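Local atomic coordinates of putative 2,5-diketo-D-gluconic acid reductase B (Sinorhizobium meliloti, PDB entry 3UP8), a protein that probably reduces methylglyoxal to hydroxyacetone, and perhaps 2,5-diketo-D-gluconate, with NADPH as an aldo/keto reductase. Residues A[27-32]-A[200-205]; A[41-46]-A[248-253]; A[207-212]-A[234-239]; A[227-232]-A[263-268]. All coordinates share one frame; numbering follows the deposited sequence.

Contact 1 of 4, residues A[27-32]-A[200-205]; sequences VSSNGA and GMSLTS
The side-chain amide of N30 lies flat against the carbonyl of G200. G200 O sits over one face of the amide, 3.0 Å from N30 CG, and is not gripped by the amide nitrogen. N30 ND2 instead donates to the main-chain oxygens of I176 and L199. It also passes M201 CB at 4.1 Å. The second meeting is between two serines. S202 OG is turned between its own backbone N and carbonyl carbon (chi1 59°), which brings it to 2.8 Å from S29 OG. T178 OG1 is also hydrogen-bonded to S202 OG. S29 OG has a further bond to V27 O, 2.9 Å long, reached from above the carbonyl plane. Beside this polar pair, V27 CG1 touches S202 CB at 3.9 Å, and I246 packs against V27, S29 and S202. S29 to A32 form a type I' turn, closed by A32 N to S29 O. G200 ends helix 190-199 as the C-prime residue of a Schellman motif. The turn belongs to the N-terminal beta hairpin, which covers the bottom of the (beta/alpha)8 barrel in aldo/keto reductases; here it meets the start of strand 202-206.

Contact 2 of 4, residues A[41-46]-A[248-253]; sequences TFRMSG and LSKTAT
K250, M44 and R43 bring together the loops that follow the first and last strands of the (beta/alpha)8 barrel, strands 37-40 and 245-249. K250 has the most surface buried. Its CG is anti to the backbone N (chi1 -175°), and the chain then bends at chi2, running between the other two side chains. On one flank K250 CG meets M44 CG at 3.8 Å. On the other, K250 CD lies over one face of the R43 guanidinium, near its rim, with K250 CB 3.9 Å from R43 NH1. The two long chains cross at about a right angle. R43 NH2 and K250 NZ, both cationic, lie 4.5 Å apart. With K250 cut back to an alanine, the R43 guanidinium would probably be freer to turn and a gap would open beside M44 CG. T41 to M44 make a type II turn, in which R43 has positive phi. F42 reaches Y70, the predicted proton donor, and a bound acetate, so the contact borders the active-site end of the barrel. R43 CG covers one face of the F42 ring, 3.5 Å above its centre. Selenomethionine M44 bends at chi3, and its methyl CE ends 4.2 Å from T251 O.

Contact 3 of 4, residues A[207-212]-A[234-239]; sequences YAMANG and VALRWL
The nearest CA atoms across the contact are those of A208 and L236, 6.4 Å apart. Residues 207-212 form a tight loop. Y207 to A210 make a type I turn, closed by A210 N to Y207 O at 2.9 Å, and G212 N bonds to M209 O. Y207 has positive phi and turns its side chain away from the helix. Residues 234-239 are regular helix, with W238 N bonded to V234 O and L239 N to A235 O. No hydrogen bond joins the two segments. The loop follows strand 202-206, and helix 231-240 leads to the next parallel strand, 245-249. The contact therefore lies within a beta-alpha-beta crossover of the (beta/alpha)8 barrel. A208 CB points at the helix and fits between two leucines. It is 3.5 Å from L239 CD1 and 4.0 Å from L236 CD2. V247 on the following strand touches A208 and both leucines. M209, a selenomethionine, reaches the helix through its end. Its CG stands beside the backbone N (chi1 -61°), and further bends at chi2 and chi3 swing CE to 3.8 Å from L236 CG. The M209 and L236 side chains cross at about a right angle. The same methyl, M209 CE, lies 4.1 Å from A235 CB. V214 of helix 213-216 packs on both M209 and A235.

Contact 4 of 4, residues A[227-232]-A[263-268]; sequences HGKTAA and IFDFAL
K229 lies across F266 and ends in a salt bridge to D265. Its ammonium is held twice. K229 NZ donates to D265 OD2 at 3.1 Å, from above the carboxylate plane, and to the main-chain oxygen of A262. The chain is bent at chi2 (-61°), which lays the methylenes over the phenyl ring. K229 CG stands over the ring centre of F266 in a CH-pi contact, 3.7 Å from the centroid and 13° off the normal. K229 CE also touches F266 CD2 at 3.5 Å. Replacing K229 by a leucine is likely to leave D265 without its positive mate and A262 O without this donor. H227 meets the same phenyl ring obliquely. Its ring has F266 CD1 over one face, and the two planes stand at 45°. H227 CE1 lies 3.2 Å from A267 O, while L268 CD2 approaches H227 NE2 at 4.0 Å. The polar partner of H227 NE2 is the carboxylate of E272. Two main-chain oxygens of 263-268 are satisfied by R237 of helix 231-240 and by Q241 just after it: R237 NH1 bonds to I263 O and Q241 NE2 to L268 O. T230 OG1 caps the start of that helix. G228 closes helix 218-227. The contact packs the turn between helices 218-227 and 231-240, a Schellman motif followed by an N-cap, against the loop between helices 254-261 and 270-277, on the outer side of the TIM barrel.

Overall arrangement
Contact 3 is the buried one and wholly apolar across its segments. Contacts 1 and 2 are partly buried, and contact 4 is at the surface. Contacts 1 and 2 both reach the barrel sheet, through neighbouring strands 202-206 and 245-249, but on opposite sides of the chain's centre. S205 O and L248 N link them by a probable hydrogen bond. Contacts 3 and 4 share helix 231-240, and M209 CE of contact 3 packs on A232 O of contact 4. Contact 2 meets contact 3 where F42 packs on Y207. Chemistry follows place: hydroxyls and an amide in contact 1, long cationic chains near the active site in contact 2, a salt bridge and rings outside in contact 4.

Contact 1 of 4, residues A[27-32]-A[200-205]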
loop_
_atom_site.group_PDB
_atom_site.type_symbol
_atom_site.label_atom_id
_atom_site.label_comp_id
_atom_site.label_asym_id
_atom_site.label_seq_id
_atom_site.Cartn_x
_atom_site.Cartn_y
_atom_site.Cartn_z
ATOM N N VAL A 27 11.578 2.095 0.700
ATOM C CA VAL A 27 11.273 2.695 1.988
ATOM C C VAL A 27 11.558 1.664 3.075
ATOM O O VAL A 27 10.968 0.578 3.064
ATOM C CB VAL A 27 9.792 3.166 2.051
ATOM C CG1 VAL A 27 9.423 3.652 3.469
ATOM C CG2 VAL A 27 9.533 4.267 0.990
ATOM N N SER A 28 12.492 1.992 3.978
ATOM C CA SER A 28 12.837 1.129 5.103
ATOM C C SER A 28 11.556 0.942 5.868
ATOM O O SER A 28 10.919 1.906 6.278
ATOM C CB SER A 28 13.845 1.785 6.036
ATOM O OG SER A 28 15.136 1.724 5.484
ATOM N N SER A 29 11.142 -0.289 6.024
ATOM C CA SER A 29 9.851 -0.515 6.623
ATOM C C SER A 29 10.106 -1.580 7.654
ATOM O O SER A 29 9.734 -2.728 7.472
ATOM C CB SER A 29 8.874 -0.986 5.556
ATOM O OG SER A 29 8.627 0.043 4.612
ATOM N N ASN A 30 10.820 -1.186 8.710
ATOM C CA ASN A 30 11.196 -2.121 9.769
ATOM C C ASN A 30 11.861 -3.392 9.224
ATOM O O ASN A 30 11.600 -4.499 9.709
ATOM C CB ASN A 30 9.967 -2.467 10.626
ATOM C CG ASN A 30 10.013 -1.820 12.000
ATOM O OD1 ASN A 30 11.082 -1.474 12.483
ATOM N ND2 ASN A 30 8.847 -1.647 12.628
ATOM N N GLY A 31 12.679 -3.225 8.185
ATOM C CA GLY A 31 13.429 -4.336 7.587
ATOM C C GLY A 31 12.893 -4.875 6.273
ATOM O O GLY A 31 13.523 -5.743 5.673
ATOM N N ALA A 32 11.739 -4.372 5.822
ATOM C CA ALA A 32 11.081 -4.857 4.594
ATOM C C ALA A 32 11.528 -4.214 3.249
ATOM O O ALA A 32 11.347 -4.806 2.176
ATOM C CB ALA A 32 9.576 -4.740 4.735
ATOM N N GLY A 200 8.867 2.598 13.965
ATOM C CA GLY A 200 9.770 2.151 12.909
ATOM C C GLY A 200 9.072 1.536 11.715
ATOM O O GLY A 200 9.725 0.973 10.837
HETATM N N MSE A 201 7.747 1.620 11.663
HETATM C CA MSE A 201 7.051 1.118 10.489
HETATM C C MSE A 201 6.835 2.231 9.466
HETATM O O MSE A 201 6.944 3.402 9.799
HETATM C CB MSE A 201 5.746 0.430 10.864
HETATM C CG MSE A 201 4.669 1.323 11.414
HETATM SE SE MSE A 201 3.147 0.252 12.077
HETATM C CE MSE A 201 3.939 -0.468 13.675
ATOM N N SER A 202 6.569 1.848 8.224
ATOM C CA SER A 202 6.147 2.788 7.198
ATOM C C SER A 202 4.626 2.919 7.156
ATOM O O SER A 202 3.887 2.214 7.851
ATOM C CB SER A 202 6.661 2.351 5.824
ATOM O OG SER A 202 6.162 1.054 5.514
ATOM N N LEU A 203 4.177 3.863 6.346
ATOM C CA LEU A 203 2.795 3.984 5.991
ATOM C C LEU A 203 2.668 3.695 4.496
ATOM O O LEU A 203 3.383 4.286 3.665
ATOM C CB LEU A 203 2.330 5.399 6.316
ATOM C CG LEU A 203 0.861 5.743 6.169
ATOM C CD1 LEU A 203 0.556 6.977 7.022
ATOM C CD2 LEU A 203 0.504 5.979 4.703
ATOM N N THR A 204 1.781 2.772 4.149
ATOM C CA THR A 204 1.466 2.573 2.756
ATOM C C THR A 204 0.129 3.229 2.408
ATOM O O THR A 204 -0.892 2.910 3.000
ATOM C CB THR A 204 1.457 1.098 2.372
ATOM O OG1 THR A 204 2.748 0.544 2.643
ATOM C CG2 THR A 204 1.151 0.947 0.866
ATOM N N SER A 205 0.163 4.132 1.431
ATOM C CA SER A 205 -1.015 4.895 1.011
ATOM C C SER A 205 -1.836 4.192 -0.066
ATOM O O SER A 205 -1.278 3.719 -1.061
ATOM C CB SER A 205 -0.568 6.259 0.467
ATOM O OG SER A 205 -1.599 6.840 -0.318
#

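Contact 2 of 4, residues A[41-46]-A[248-253]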
loop_
_atom_site.group_PDB
_atom_site.type_symbol
_atom_site.label_atom_id
_atom_site.label_comp_id
_atom_site.label_asym_id
_atom_site.label_seq_id
_atom_site.Cartn_x
_atom_site.Cartn_y
_atom_site.Cartn_z
ATOM N N THR A 41 -3.828 -3.382 -6.859
ATOM C CA THR A 41 -4.892 -4.069 -7.624
ATOM C C THR A 41 -6.281 -3.901 -6.997
ATOM O O THR A 41 -7.282 -4.388 -7.525
ATOM C CB THR A 41 -4.576 -5.561 -7.901
ATOM O OG1 THR A 41 -4.503 -6.284 -6.668
ATOM C CG2 THR A 41 -3.249 -5.712 -8.654
ATOM N N PHE A 42 -6.334 -3.200 -5.873
ATOM C CA PHE A 42 -7.593 -2.754 -5.275
ATOM C C PHE A 42 -8.378 -1.971 -6.348
ATOM O O PHE A 42 -7.816 -1.127 -7.043
ATOM C CB PHE A 42 -7.256 -1.908 -4.038
ATOM C CG PHE A 42 -8.387 -1.096 -3.487
ATOM C CD1 PHE A 42 -9.608 -1.681 -3.155
ATOM C CD2 PHE A 42 -8.199 0.259 -3.234
ATOM C CE1 PHE A 42 -10.643 -0.909 -2.620
ATOM C CE2 PHE A 42 -9.222 1.043 -2.713
ATOM C CZ PHE A 42 -10.446 0.460 -2.402
ATOM N N ARG A 43 -9.650 -2.316 -6.520
ATOM C CA ARG A 43 -10.544 -1.659 -7.486
ATOM C C ARG A 43 -10.305 -2.138 -8.920
ATOM O O ARG A 43 -10.910 -1.626 -9.852
ATOM C CB ARG A 43 -10.433 -0.120 -7.421
ATOM C CG ARG A 43 -10.794 0.520 -6.080
ATOM C CD ARG A 43 -10.156 1.914 -5.933
ATOM N NE ARG A 43 -10.699 2.861 -6.896
ATOM C CZ ARG A 43 -10.004 3.821 -7.501
ATOM N NH1 ARG A 43 -8.711 4.003 -7.240
ATOM N NH2 ARG A 43 -10.613 4.611 -8.376
HETATM N N MSE A 44 -9.425 -3.114 -9.106
HETATM C CA MSE A 44 -9.152 -3.607 -10.450
HETATM C C MSE A 44 -9.774 -4.968 -10.615
HETATM O O MSE A 44 -9.651 -5.809 -9.727
HETATM C CB MSE A 44 -7.654 -3.707 -10.707
HETATM C CG MSE A 44 -6.968 -2.375 -10.803
HETATM SE SE MSE A 44 -5.134 -2.598 -11.364
HETATM C CE MSE A 44 -5.403 -3.320 -13.151
ATOM N N SER A 45 -10.430 -5.193 -11.750
ATOM C CA SER A 45 -10.972 -6.515 -12.065
ATOM C C SER A 45 -9.828 -7.459 -12.428
ATOM O O SER A 45 -8.697 -7.017 -12.633
ATOM C CB SER A 45 -11.951 -6.430 -13.239
ATOM O OG SER A 45 -11.229 -6.257 -14.445
ATOM N N GLY A 46 -10.125 -8.752 -12.513
ATOM C CA GLY A 46 -9.153 -9.741 -12.980
ATOM C C GLY A 46 -8.651 -9.456 -14.392
ATOM O O GLY A 46 -7.452 -9.551 -14.667
ATOM N N LEU A 248 0.472 3.399 -3.405
ATOM C CA LEU A 248 -0.091 2.450 -4.370
ATOM C C LEU A 248 -0.894 3.210 -5.422
ATOM O O LEU A 248 -1.672 4.092 -5.088
ATOM C CB LEU A 248 -1.005 1.443 -3.659
ATOM C CG LEU A 248 -0.314 0.547 -2.617
ATOM C CD1 LEU A 248 -1.332 -0.375 -1.960
ATOM C CD2 LEU A 248 0.820 -0.250 -3.249
ATOM N N SER A 249 -0.696 2.888 -6.688
ATOM C CA SER A 249 -1.499 3.526 -7.718
ATOM C C SER A 249 -2.377 2.509 -8.421
ATOM O O SER A 249 -2.008 1.338 -8.552
ATOM C CB SER A 249 -0.636 4.284 -8.721
ATOM O OG SER A 249 0.429 3.477 -9.193
ATOM N N LYS A 250 -3.554 2.969 -8.828
ATOM C CA LYS A 250 -4.445 2.195 -9.666
ATOM C C LYS A 250 -4.404 2.803 -11.068
ATOM O O LYS A 250 -4.804 3.953 -11.296
ATOM C CB LYS A 250 -5.858 2.174 -9.076
ATOM C CG LYS A 250 -6.853 1.285 -9.832
ATOM C CD LYS A 250 -7.738 2.123 -10.737
ATOM C CE LYS A 250 -8.846 1.300 -11.351
ATOM N NZ LYS A 250 -9.793 2.182 -12.079
ATOM N N THR A 251 -3.869 2.022 -11.994
ATOM C CA THR A 251 -3.717 2.443 -13.372
ATOM C C THR A 251 -4.447 1.421 -14.236
ATOM O O THR A 251 -3.927 0.339 -14.496
ATOM C CB THR A 251 -2.224 2.499 -13.764
ATOM O OG1 THR A 251 -1.638 1.212 -13.554
ATOM C CG2 THR A 251 -1.465 3.518 -12.901
ATOM N N ALA A 252 -5.665 1.762 -14.646
ATOM C CA ALA A 252 -6.495 0.874 -15.466
ATOM C C ALA A 252 -6.260 1.035 -16.973
ATOM O O ALA A 252 -6.888 0.340 -17.772
ATOM C CB ALA A 252 -7.978 1.068 -15.129
ATOM N N THR A 253 -5.363 1.945 -17.357
ATOM C CA THR A 253 -5.012 2.173 -18.768
ATOM C C THR A 253 -3.511 2.402 -18.907
ATOM O O THR A 253 -2.864 2.861 -17.964
ATOM C CB THR A 253 -5.713 3.421 -19.368
ATOM O OG1 THR A 253 -5.237 4.605 -18.711
ATOM C CG2 THR A 253 -7.238 3.342 -19.248
#

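Contact 3 of 4, residues A[207-212]-A[234-239]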
loop_
_atom_site.group_PDB
_atom_site.type_symbol
_atom_site.label_atom_id
_atom_site.label_comp_id
_atom_site.label_asym_id
_atom_site.label_seq_id
_atom_site.Cartn_x
_atom_site.Cartn_y
_atom_site.Cartn_z
ATOM N N TYR A 207 -5.693 5.080 -2.317
ATOM C CA TYR A 207 -6.639 6.146 -2.720
ATOM C C TYR A 207 -5.974 7.518 -2.849
ATOM O O TYR A 207 -6.570 8.541 -2.508
ATOM C CB TYR A 207 -7.849 6.243 -1.770
ATOM C CG TYR A 207 -9.135 5.700 -2.356
ATOM C CD1 TYR A 207 -9.934 4.825 -1.624
ATOM C CD2 TYR A 207 -9.563 6.072 -3.637
ATOM C CE1 TYR A 207 -11.120 4.323 -2.155
ATOM C CE2 TYR A 207 -10.746 5.572 -4.180
ATOM C CZ TYR A 207 -11.519 4.689 -3.422
ATOM O OH TYR A 207 -12.678 4.162 -3.932
ATOM N N ALA A 208 -4.738 7.528 -3.334
ATOM C CA ALA A 208 -3.997 8.773 -3.592
ATOM C C ALA A 208 -4.818 9.820 -4.372
ATOM O O ALA A 208 -4.696 11.013 -4.114
ATOM C CB ALA A 208 -2.707 8.469 -4.327
HETATM N N MSE A 209 -5.642 9.362 -5.312
HETATM C CA MSE A 209 -6.437 10.252 -6.186
HETATM C C MSE A 209 -7.728 10.768 -5.529
HETATM O O MSE A 209 -8.459 11.569 -6.128
HETATM C CB MSE A 209 -6.801 9.537 -7.497
HETATM C CG MSE A 209 -5.637 9.084 -8.353
HETATM SE SE MSE A 209 -4.498 10.577 -8.858
HETATM C CE MSE A 209 -3.073 10.392 -7.580
ATOM N N ALA A 210 -8.010 10.282 -4.316
ATOM C CA ALA A 210 -9.229 10.618 -3.569
ATOM C C ALA A 210 -10.526 10.468 -4.389
ATOM O O ALA A 210 -11.397 11.350 -4.379
ATOM C CB ALA A 210 -9.123 11.993 -2.933
ATOM N N ASN A 211 -10.626 9.343 -5.098
ATOM C CA ASN A 211 -11.831 8.968 -5.832
ATOM C C ASN A 211 -12.198 9.998 -6.913
ATOM O O ASN A 211 -13.376 10.173 -7.234
ATOM C CB ASN A 211 -12.994 8.761 -4.841
ATOM C CG ASN A 211 -14.028 7.770 -5.329
ATOM O OD1 ASN A 211 -13.797 7.001 -6.260
ATOM N ND2 ASN A 211 -15.189 7.780 -4.680
ATOM N N GLY A 212 -11.187 10.672 -7.466
ATOM C CA GLY A 212 -11.399 11.679 -8.509
ATOM C C GLY A 212 -11.242 13.136 -8.097
ATOM O O GLY A 212 -11.141 14.015 -8.957
ATOM N N VAL A 234 1.267 15.331 -9.003
ATOM C CA VAL A 234 1.513 16.175 -7.836
ATOM C C VAL A 234 1.091 15.482 -6.527
ATOM O O VAL A 234 1.810 15.535 -5.526
ATOM C CB VAL A 234 0.821 17.548 -7.978
ATOM C CG1 VAL A 234 0.927 18.351 -6.693
ATOM C CG2 VAL A 234 1.449 18.323 -9.140
ATOM N N ALA A 235 -0.068 14.834 -6.540
ATOM C CA ALA A 235 -0.559 14.158 -5.333
ATOM C C ALA A 235 0.324 12.953 -4.993
ATOM O O ALA A 235 0.693 12.762 -3.839
ATOM C CB ALA A 235 -2.012 13.743 -5.501
ATOM N N LEU A 236 0.650 12.155 -6.005
ATOM C CA LEU A 236 1.579 11.026 -5.861
ATOM C C LEU A 236 2.945 11.470 -5.361
ATOM O O LEU A 236 3.529 10.841 -4.484
ATOM C CB LEU A 236 1.750 10.296 -7.189
ATOM C CG LEU A 236 0.565 9.493 -7.729
ATOM C CD1 LEU A 236 0.799 9.127 -9.193
ATOM C CD2 LEU A 236 0.282 8.244 -6.902
ATOM N N ARG A 237 3.458 12.561 -5.920
ATOM C CA ARG A 237 4.735 13.092 -5.476
ATOM C C ARG A 237 4.670 13.575 -4.033
ATOM O O ARG A 237 5.596 13.344 -3.271
ATOM C CB ARG A 237 5.239 14.199 -6.419
ATOM C CG ARG A 237 6.574 14.820 -6.018
ATOM C CD ARG A 237 7.747 13.844 -6.228
ATOM N NE ARG A 237 8.845 14.095 -5.295
ATOM C CZ ARG A 237 9.999 13.426 -5.289
ATOM N NH1 ARG A 237 10.229 12.467 -6.186
ATOM N NH2 ARG A 237 10.937 13.730 -4.395
ATOM N N TRP A 238 3.569 14.225 -3.651
ATOM C CA TRP A 238 3.427 14.748 -2.295
ATOM C C TRP A 238 3.502 13.610 -1.270
ATOM O O TRP A 238 4.055 13.771 -0.170
ATOM C CB TRP A 238 2.099 15.499 -2.147
ATOM C CG TRP A 238 1.785 15.899 -0.733
ATOM C CD1 TRP A 238 2.371 16.913 -0.020
ATOM C CD2 TRP A 238 0.794 15.319 0.136
ATOM N NE1 TRP A 238 1.824 16.982 1.247
ATOM C CE2 TRP A 238 0.848 16.023 1.362
ATOM C CE3 TRP A 238 -0.132 14.273 -0.004
ATOM C CZ2 TRP A 238 0.003 15.720 2.448
ATOM C CZ3 TRP A 238 -0.976 13.964 1.088
ATOM C CH2 TRP A 238 -0.896 14.689 2.291
ATOM N N LEU A 239 2.930 12.463 -1.637
ATOM C CA LEU A 239 3.018 11.261 -0.798
ATOM C C LEU A 239 4.442 10.706 -0.740
ATOM O O LEU A 239 5.024 10.545 0.331
ATOM C CB LEU A 239 2.037 10.198 -1.319
ATOM C CG LEU A 239 0.559 10.611 -1.201
ATOM C CD1 LEU A 239 -0.327 9.714 -2.052
ATOM C CD2 LEU A 239 0.113 10.571 0.250
#

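Contact 4 of 4, residues A[227-232]-A[263-268]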
loop_
_atom_site.group_PDB
_atom_site.type_symbol
_atom_site.label_atom_id
_atom_site.label_comp_id
_atom_site.label_asym_id
_atom_site.label_seq_id
_atom_site.Cartn_x
_atom_site.Cartn_y
_atom_site.Cartn_z
ATOM N N HIS A 227 5.526 22.420 -12.838
ATOM C CA HIS A 227 6.535 21.360 -13.010
ATOM C C HIS A 227 6.382 20.579 -14.311
ATOM O O HIS A 227 7.143 19.641 -14.574
ATOM C CB HIS A 227 6.481 20.372 -11.834
ATOM C CG HIS A 227 6.830 20.976 -10.515
ATOM N ND1 HIS A 227 8.128 21.241 -10.139
ATOM C CD2 HIS A 227 6.053 21.349 -9.472
ATOM C CE1 HIS A 227 8.137 21.761 -8.925
ATOM N NE2 HIS A 227 6.890 21.842 -8.499
ATOM N N GLY A 228 5.397 20.950 -15.118
ATOM C CA GLY A 228 5.068 20.190 -16.323
ATOM C C GLY A 228 4.411 18.861 -15.991
ATOM O O GLY A 228 4.463 17.922 -16.787
ATOM N N LYS A 229 3.762 18.797 -14.830
ATOM C CA LYS A 229 3.162 17.563 -14.316
ATOM C C LYS A 229 1.641 17.701 -14.123
ATOM O O LYS A 229 1.125 18.810 -14.022
ATOM C CB LYS A 229 3.850 17.158 -13.000
ATOM C CG LYS A 229 5.351 16.782 -13.115
ATOM C CD LYS A 229 5.568 15.574 -14.034
ATOM C CE LYS A 229 7.018 15.079 -14.045
ATOM N NZ LYS A 229 7.109 13.767 -14.768
ATOM N N THR A 230 0.924 16.579 -14.100
ATOM C CA THR A 230 -0.523 16.602 -13.859
ATOM C C THR A 230 -0.812 16.751 -12.372
ATOM O O THR A 230 0.069 16.528 -11.536
ATOM C CB THR A 230 -1.230 15.321 -14.372
ATOM O OG1 THR A 230 -0.667 14.161 -13.734
ATOM C CG2 THR A 230 -1.119 15.190 -15.888
ATOM N N ALA A 231 -2.042 17.141 -12.044
ATOM C CA ALA A 231 -2.506 17.168 -10.654
ATOM C C ALA A 231 -2.292 15.804 -9.954
ATOM O O ALA A 231 -1.950 15.751 -8.779
ATOM C CB ALA A 231 -3.989 17.576 -10.599
ATOM N N ALA A 232 -2.497 14.725 -10.706
ATOM C CA ALA A 232 -2.344 13.364 -10.210
ATOM C C ALA A 232 -0.908 13.085 -9.781
ATOM O O ALA A 232 -0.675 12.536 -8.696
ATOM C CB ALA A 232 -2.783 12.379 -11.262
ATOM N N ILE A 263 7.144 10.066 -11.464
ATOM C CA ILE A 263 7.012 10.957 -10.308
ATOM C C ILE A 263 8.320 11.117 -9.557
ATOM O O ILE A 263 8.360 11.727 -8.488
ATOM C CB ILE A 263 5.895 10.488 -9.327
ATOM C CG1 ILE A 263 6.204 9.087 -8.762
ATOM C CG2 ILE A 263 4.528 10.540 -10.018
ATOM C CD1 ILE A 263 5.233 8.588 -7.657
ATOM N N PHE A 264 9.394 10.566 -10.106
ATOM C CA PHE A 264 10.705 10.731 -9.484
ATOM C C PHE A 264 11.566 11.704 -10.291
ATOM O O PHE A 264 12.731 11.933 -9.965
ATOM C CB PHE A 264 11.379 9.369 -9.246
ATOM C CG PHE A 264 10.549 8.432 -8.405
ATOM C CD1 PHE A 264 10.498 8.581 -7.022
ATOM C CD2 PHE A 264 9.783 7.432 -9.001
ATOM C CE1 PHE A 264 9.708 7.740 -6.235
ATOM C CE2 PHE A 264 8.988 6.581 -8.222
ATOM C CZ PHE A 264 8.952 6.738 -6.835
ATOM N N ASP A 265 10.948 12.276 -11.331
ATOM C CA ASP A 265 11.509 13.337 -12.182
ATOM C C ASP A 265 11.722 14.651 -11.452
ATOM O O ASP A 265 12.660 15.391 -11.742
ATOM C CB ASP A 265 10.523 13.665 -13.308
ATOM C CG ASP A 265 10.549 12.672 -14.435
ATOM O OD1 ASP A 265 11.082 11.550 -14.260
ATOM O OD2 ASP A 265 10.009 13.019 -15.509
ATOM N N PHE A 266 10.809 14.966 -10.543
ATOM C CA PHE A 266 10.735 16.303 -9.975
ATOM C C PHE A 266 10.583 16.241 -8.476
ATOM O O PHE A 266 10.449 15.155 -7.907
ATOM C CB PHE A 266 9.572 17.085 -10.606
ATOM C CG PHE A 266 8.188 16.590 -10.203
ATOM C CD1 PHE A 266 7.335 17.408 -9.460
ATOM C CD2 PHE A 266 7.737 15.328 -10.585
ATOM C CE1 PHE A 266 6.057 16.969 -9.093
ATOM C CE2 PHE A 266 6.465 14.878 -10.223
ATOM C CZ PHE A 266 5.623 15.702 -9.482
ATOM N N ALA A 267 10.634 17.407 -7.841
ATOM C CA ALA A 267 10.380 17.530 -6.416
ATOM C C ALA A 267 9.481 18.737 -6.165
ATOM O O ALA A 267 9.500 19.702 -6.934
ATOM C CB ALA A 267 11.683 17.659 -5.653
ATOM N N LEU A 268 8.670 18.667 -5.112
ATOM C CA LEU A 268 7.860 19.807 -4.696
ATOM C C LEU A 268 8.651 20.653 -3.717
ATOM O O LEU A 268 9.387 20.126 -2.881
ATOM C CB LEU A 268 6.541 19.360 -4.047
ATOM C CG LEU A 268 5.561 18.491 -4.843
ATOM C CD1 LEU A 268 4.350 18.129 -3.994
ATOM C CD2 LEU A 268 5.129 19.166 -6.125
#